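PDB 6WCD: DNA-(apurinic or apyrimidinic site) endonuclease 2 from Xenopus laevis, which cleaves DNA as a weak apurinic/apyrimidinic endonuclease and as a 3'-5' exonuclease during repair of oxidative and alkylation damage, seen here as its catalytic domain. Local coordinates for residues L42-P45 with S46-E50; L320-K323 with Y324-E327. All blocks are in the same frame, centred on the assembly; numbering follows the deposited sequence.

Contact 1: L42-P45 with S46-E50. With EDO (1,2-ethanediol), chain E.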
loop_
_atom_site.group_PDB
_atom_site.type_symbol
_atom_site.label_atom_id
_atom_site.label_comp_id
_atom_site.label_asym_id
_atom_site.label_seq_id
_atom_site.Cartn_x
_atom_site.Cartn_y
_atom_site.Cartn_z
ATOM N N LEU A 42 13.023 -14.612 -11.095
ATOM C CA LEU A 42 14.413 -14.385 -10.623
ATOM C C LEU A 42 14.893 -12.950 -10.884
ATOM O O LEU A 42 16.073 -12.723 -11.211
ATOM C CB LEU A 42 15.375 -15.379 -11.239
ATOM C CG LEU A 42 15.031 -16.873 -11.172
ATOM C CD1 LEU A 42 15.966 -17.750 -11.989
ATOM C CD2 LEU A 42 15.015 -17.290 -9.718
ATOM N N ASP A 43 14.003 -11.996 -10.686
ATOM C CA ASP A 43 14.256 -10.590 -11.056
ATOM C C ASP A 43 14.951 -9.855 -9.926
ATOM O O ASP A 43 14.390 -8.995 -9.248
ATOM C CB ASP A 43 12.965 -9.901 -11.480
ATOM C CG ASP A 43 13.237 -8.619 -12.222
ATOM O OD1 ASP A 43 14.453 -8.292 -12.328
ATOM O OD2 ASP A 43 12.257 -7.941 -12.650
ATOM N N GLU A 44 16.232 -10.182 -9.772
ATOM C CA GLU A 44 17.035 -9.587 -8.715
ATOM C C GLU A 44 17.113 -8.085 -8.860
ATOM O O GLU A 44 17.012 -7.382 -7.839
ATOM C CB GLU A 44 18.421 -10.223 -8.726
ATOM C CG GLU A 44 19.224 -9.837 -7.502
ATOM C CD GLU A 44 20.659 -10.337 -7.595
ATOM O OE1 GLU A 44 21.283 -10.145 -8.659
ATOM O OE2 GLU A 44 21.156 -10.926 -6.613
ATOM N N PRO A 45 17.251 -7.519 -10.054
ATOM C CA PRO A 45 17.351 -6.042 -10.128
ATOM C C PRO A 45 16.107 -5.327 -9.674
ATOM O O PRO A 45 16.209 -4.173 -9.263
ATOM C CB PRO A 45 17.642 -5.790 -11.612
ATOM C CG PRO A 45 18.353 -7.054 -12.071
ATOM C CD PRO A 45 17.610 -8.175 -11.321
ATOM N N SER A 46 14.924 -5.929 -9.779
ATOM C CA SER A 46 13.705 -5.287 -9.334
ATOM C C SER A 46 13.503 -5.464 -7.849
ATOM O O SER A 46 12.714 -4.716 -7.267
ATOM C CB SER A 46 12.528 -5.840 -10.111
ATOM O OG SER A 46 12.593 -5.487 -11.478
ATOM N N ALA A 47 14.139 -6.426 -7.231
ATOM C CA ALA A 47 13.907 -6.732 -5.819
ATOM C C ALA A 47 14.969 -6.157 -4.911
ATOM O O ALA A 47 14.638 -5.733 -3.794
ATOM C CB ALA A 47 13.834 -8.244 -5.627
ATOM N N ILE A 48 16.225 -6.131 -5.322
ATOM C CA ILE A 48 17.341 -5.722 -4.479
ATOM C C ILE A 48 17.928 -4.463 -5.084
ATOM O O ILE A 48 18.473 -4.481 -6.203
ATOM C CB ILE A 48 18.365 -6.850 -4.332
ATOM C CG1 ILE A 48 17.682 -7.982 -3.546
ATOM C CG2 ILE A 48 19.575 -6.375 -3.504
ATOM C CD1 ILE A 48 18.497 -9.207 -3.386
ATOM N N VAL A 49 17.792 -3.339 -4.370
ATOM C CA VAL A 49 18.267 -2.062 -4.852
ATOM C C VAL A 49 19.247 -1.481 -3.842
ATOM O O VAL A 49 18.929 -1.412 -2.638
ATOM C CB VAL A 49 17.070 -1.092 -5.056
ATOM C CG1 VAL A 49 17.557 0.205 -5.571
ATOM C CG2 VAL A 49 16.065 -1.695 -6.029
ATOM N N GLU A 50 20.370 -1.017 -4.333
ATOM C CA GLU A 50 21.393 -0.397 -3.480
ATOM C C GLU A 50 20.787 0.752 -2.683
ATOM O O GLU A 50 20.129 1.628 -3.249
ATOM C CB GLU A 50 22.544 0.124 -4.327
ATOM C CG GLU A 50 23.675 0.686 -3.491
ATOM C CD GLU A 50 24.727 1.384 -4.343
ATOM O OE1 GLU A 50 24.814 1.073 -5.549
ATOM O OE2 GLU A 50 25.448 2.253 -3.806
HETATM C C1 EDO E . 22.984 5.197 -2.228
HETATM O O1 EDO E . 23.688 5.072 -3.471
HETATM C C2 EDO E . 23.361 4.033 -1.318
HETATM O O2 EDO E . 23.034 4.360 0.041
HETATM O O HOH W 1 18.524 -2.923 -8.758
#
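Asp43 and Ser46 face each other across the first turn of the short helix 44-47, Asp43 at its N-cap position; the helix lies between strands 29-33 and 53-57 of the endonuclease/exonuclease/phosphatase family domain. Their side chains make one direct polar bond: Ser46 OG donates to Asp43 OD2 over 2.7 Å, reaching the oxygen from above the carboxylate plane, 53° out of it. The Asp43 chi1 of -164° sets CG opposite the backbone N and beside the carbonyl carbon, which brings OD2 to the serine, whose short hydroxyl arm suits so close a partner. The other oxygen, OD1, forms a salt bridge with Arg12, whose side chain also touches Ser46 and Pro45, joining this turn to the loop that carries it.

Backbone bonds close the turn. Asp43 O takes weak bonds from the amides of Ser46 and Ala47. Glu44 O is gripped twice: Ala47 N lies 3.1 Å from it, above the carbonyl plane, while Ile48 N, 2.9 Å from Glu44 O, approaches nearly along the C=O axis. Pro45, lacking an amide hydrogen, fits the first turn, where none is required. A water gives hydrogens to Pro45 O (2.7 Å) and Ile48 O (3.0 Å), bridging the point where the chain leaves the helix.

Apolar contact is slight. Glu44 CG approaches Ile48 CD1 at 4.2 Å, an aliphatic stem beside a branched end, and Val49 turns to Leu18 and Lys19 of helix 18-25.

Replacing Asp43 with an alanine would probably leave the Ser46 hydroxyl without its acceptor and Arg12 without this carboxylate mate. The Arg12 guanidinium probably balances the negative charge through OD1, while the neutral Ser46 hydroxyl only steadies OD2.

Contact 2: L320-K323 with Y324-E327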
loop_
_atom_site.group_PDB
_atom_site.type_symbol
_atom_site.label_atom_id
_atom_site.label_comp_id
_atom_site.label_asym_id
_atom_site.label_seq_id
_atom_site.Cartn_x
_atom_site.Cartn_y
_atom_site.Cartn_z
ATOM N N LEU A 320 11.704 -11.629 6.128
ATOM C CA LEU A 320 10.999 -11.454 4.869
ATOM C C LEU A 320 11.840 -10.683 3.868
ATOM O O LEU A 320 11.516 -10.675 2.689
ATOM C CB LEU A 320 9.677 -10.719 5.071
ATOM C CG LEU A 320 8.764 -10.529 3.882
ATOM C CD1 LEU A 320 8.356 -11.855 3.251
ATOM C CD2 LEU A 320 7.498 -9.784 4.306
ATOM N N CYS A 321 12.882 -10.033 4.305
ATOM C CA CYS A 321 13.649 -9.195 3.388
ATOM C C CYS A 321 14.145 -10.016 2.186
ATOM O O CYS A 321 14.617 -11.164 2.318
ATOM C CB CYS A 321 14.846 -8.572 4.100
ATOM S SG CYS A 321 15.785 -7.396 3.133
ATOM N N THR A 322 14.048 -9.405 1.000
ATOM C CA THR A 322 14.471 -10.023 -0.248
ATOM C C THR A 322 15.930 -10.439 -0.245
ATOM O O THR A 322 16.321 -11.361 -0.980
ATOM C CB THR A 322 14.229 -9.070 -1.412
ATOM O OG1 THR A 322 14.869 -7.840 -1.140
ATOM C CG2 THR A 322 12.763 -8.814 -1.651
ATOM N N LYS A 323 16.770 -9.790 0.572
ATOM C CA LYS A 323 18.188 -10.143 0.542
ATOM C C LYS A 323 18.429 -11.561 1.038
ATOM O O LYS A 323 19.482 -12.125 0.758
ATOM C CB LYS A 323 18.988 -9.147 1.365
ATOM C CG LYS A 323 18.835 -9.238 2.844
ATOM C CD LYS A 323 19.680 -8.107 3.477
ATOM C CE LYS A 323 19.779 -8.237 4.947
ATOM N NZ LYS A 323 20.609 -7.125 5.492
ATOM N N TYR A 324 17.462 -12.164 1.705
ATOM C CA TYR A 324 17.595 -13.500 2.220
ATOM C C TYR A 324 17.051 -14.555 1.278
ATOM O O TYR A 324 17.198 -15.750 1.565
ATOM C CB TYR A 324 16.890 -13.621 3.564
ATOM C CG TYR A 324 17.412 -12.694 4.641
ATOM C CD1 TYR A 324 18.727 -12.674 5.031
ATOM C CD2 TYR A 324 16.515 -11.837 5.273
ATOM C CE1 TYR A 324 19.156 -11.842 6.057
ATOM C CE2 TYR A 324 16.940 -11.008 6.272
ATOM C CZ TYR A 324 18.231 -11.008 6.636
ATOM O OH TYR A 324 18.598 -10.128 7.638
ATOM N N LEU A 325 16.474 -14.168 0.161
ATOM C CA LEU A 325 15.955 -15.154 -0.762
ATOM C C LEU A 325 17.088 -16.019 -1.298
ATOM O O LEU A 325 18.104 -15.483 -1.774
ATOM C CB LEU A 325 15.199 -14.454 -1.904
ATOM C CG LEU A 325 13.886 -13.824 -1.507
ATOM C CD1 LEU A 325 13.374 -12.924 -2.635
ATOM C CD2 LEU A 325 12.836 -14.870 -1.152
ATOM N N PRO A 326 16.949 -17.351 -1.267
ATOM C CA PRO A 326 18.068 -18.219 -1.663
ATOM C C PRO A 326 18.521 -18.011 -3.102
ATOM O O PRO A 326 19.712 -18.162 -3.396
ATOM C CB PRO A 326 17.505 -19.637 -1.475
ATOM C CG PRO A 326 16.333 -19.508 -0.584
ATOM C CD PRO A 326 15.790 -18.076 -0.727
ATOM N N GLU A 327 17.602 -17.659 -3.999
ATOM C CA GLU A 327 17.983 -17.448 -5.391
ATOM C C GLU A 327 18.913 -16.265 -5.570
ATOM O O GLU A 327 19.609 -16.194 -6.589
ATOM C CB GLU A 327 16.738 -17.274 -6.244
ATOM C CG GLU A 327 15.783 -16.143 -5.843
ATOM C CD GLU A 327 14.585 -16.604 -4.975
ATOM O OE1 GLU A 327 13.474 -16.045 -5.145
ATOM O OE2 GLU A 327 14.781 -17.487 -4.104
HETATM O O HOH W 2 20.227 -14.485 -0.318
#
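A 3-10 turn in the C-terminal loop beyond strand 310-312 joins Cys321 and Thr322 to Tyr324 and Leu325 through two successive i+3 to i backbone bonds. Tyr324 N donates to Cys321 O over 3.1 Å, and Leu325 N to Thr322 O over 3.0 Å; both bonds are nearly straight. Within the turn, Cys321 SG receives a weak bond from Lys323 N.

The Tyr324 ring has an aliphatic neighbour over one face. CG of Lys323 is held between its backbone N and carbonyl carbon (chi1 72°), and the extended chain beyond it runs alongside the tyrosine in the same direction. A lysine suits this place because its long methylene stem can follow the ring while the ammonium group continues past it. CB of Cys321 meets the ring at CD2, 3.8 Å away. At the polar end, Tyr324 OH bonds to Cys317 O and Lys316 NZ, tying the ring to an earlier part of the same loop.

Leu325 folds its branched side chain back over Thr322, with CD1 4.1 Å from Thr322 CB. The threonine hydroxyl is engaged by Ser54 of strand 53-57, an edge strand of the six-stranded sheet, so the turn is fastened to that edge. A water bridges Lys323 O and Leu325 O. In the CH-pi contact, Lys323 CG stands 4.0 Å from the Tyr324 ring centroid, only 5° off the normal.

Contact 1 and contact 2 are far apart in sequence, but their centres lie 10 Å apart and they touch directly. Ile48 provides much of the seam: its CG1 lies 3.7 Å from Thr322 OG1, and its CD1 lies 4.0 Å from Lys323 CA. Ala47 O and Thr322 OG1 share a weak bond at 3.4 Å, and both atoms also bond to Ser54 OG, so strand 53-57 ties the helix turn to the C-terminal loop. Leu42 CD2 adds a contact of 3.9 Å with Glu327 CB. Neither contact belongs to the magnesium site, although the Asp43 side chain is about 6 Å from a bound 1,4-butanediol.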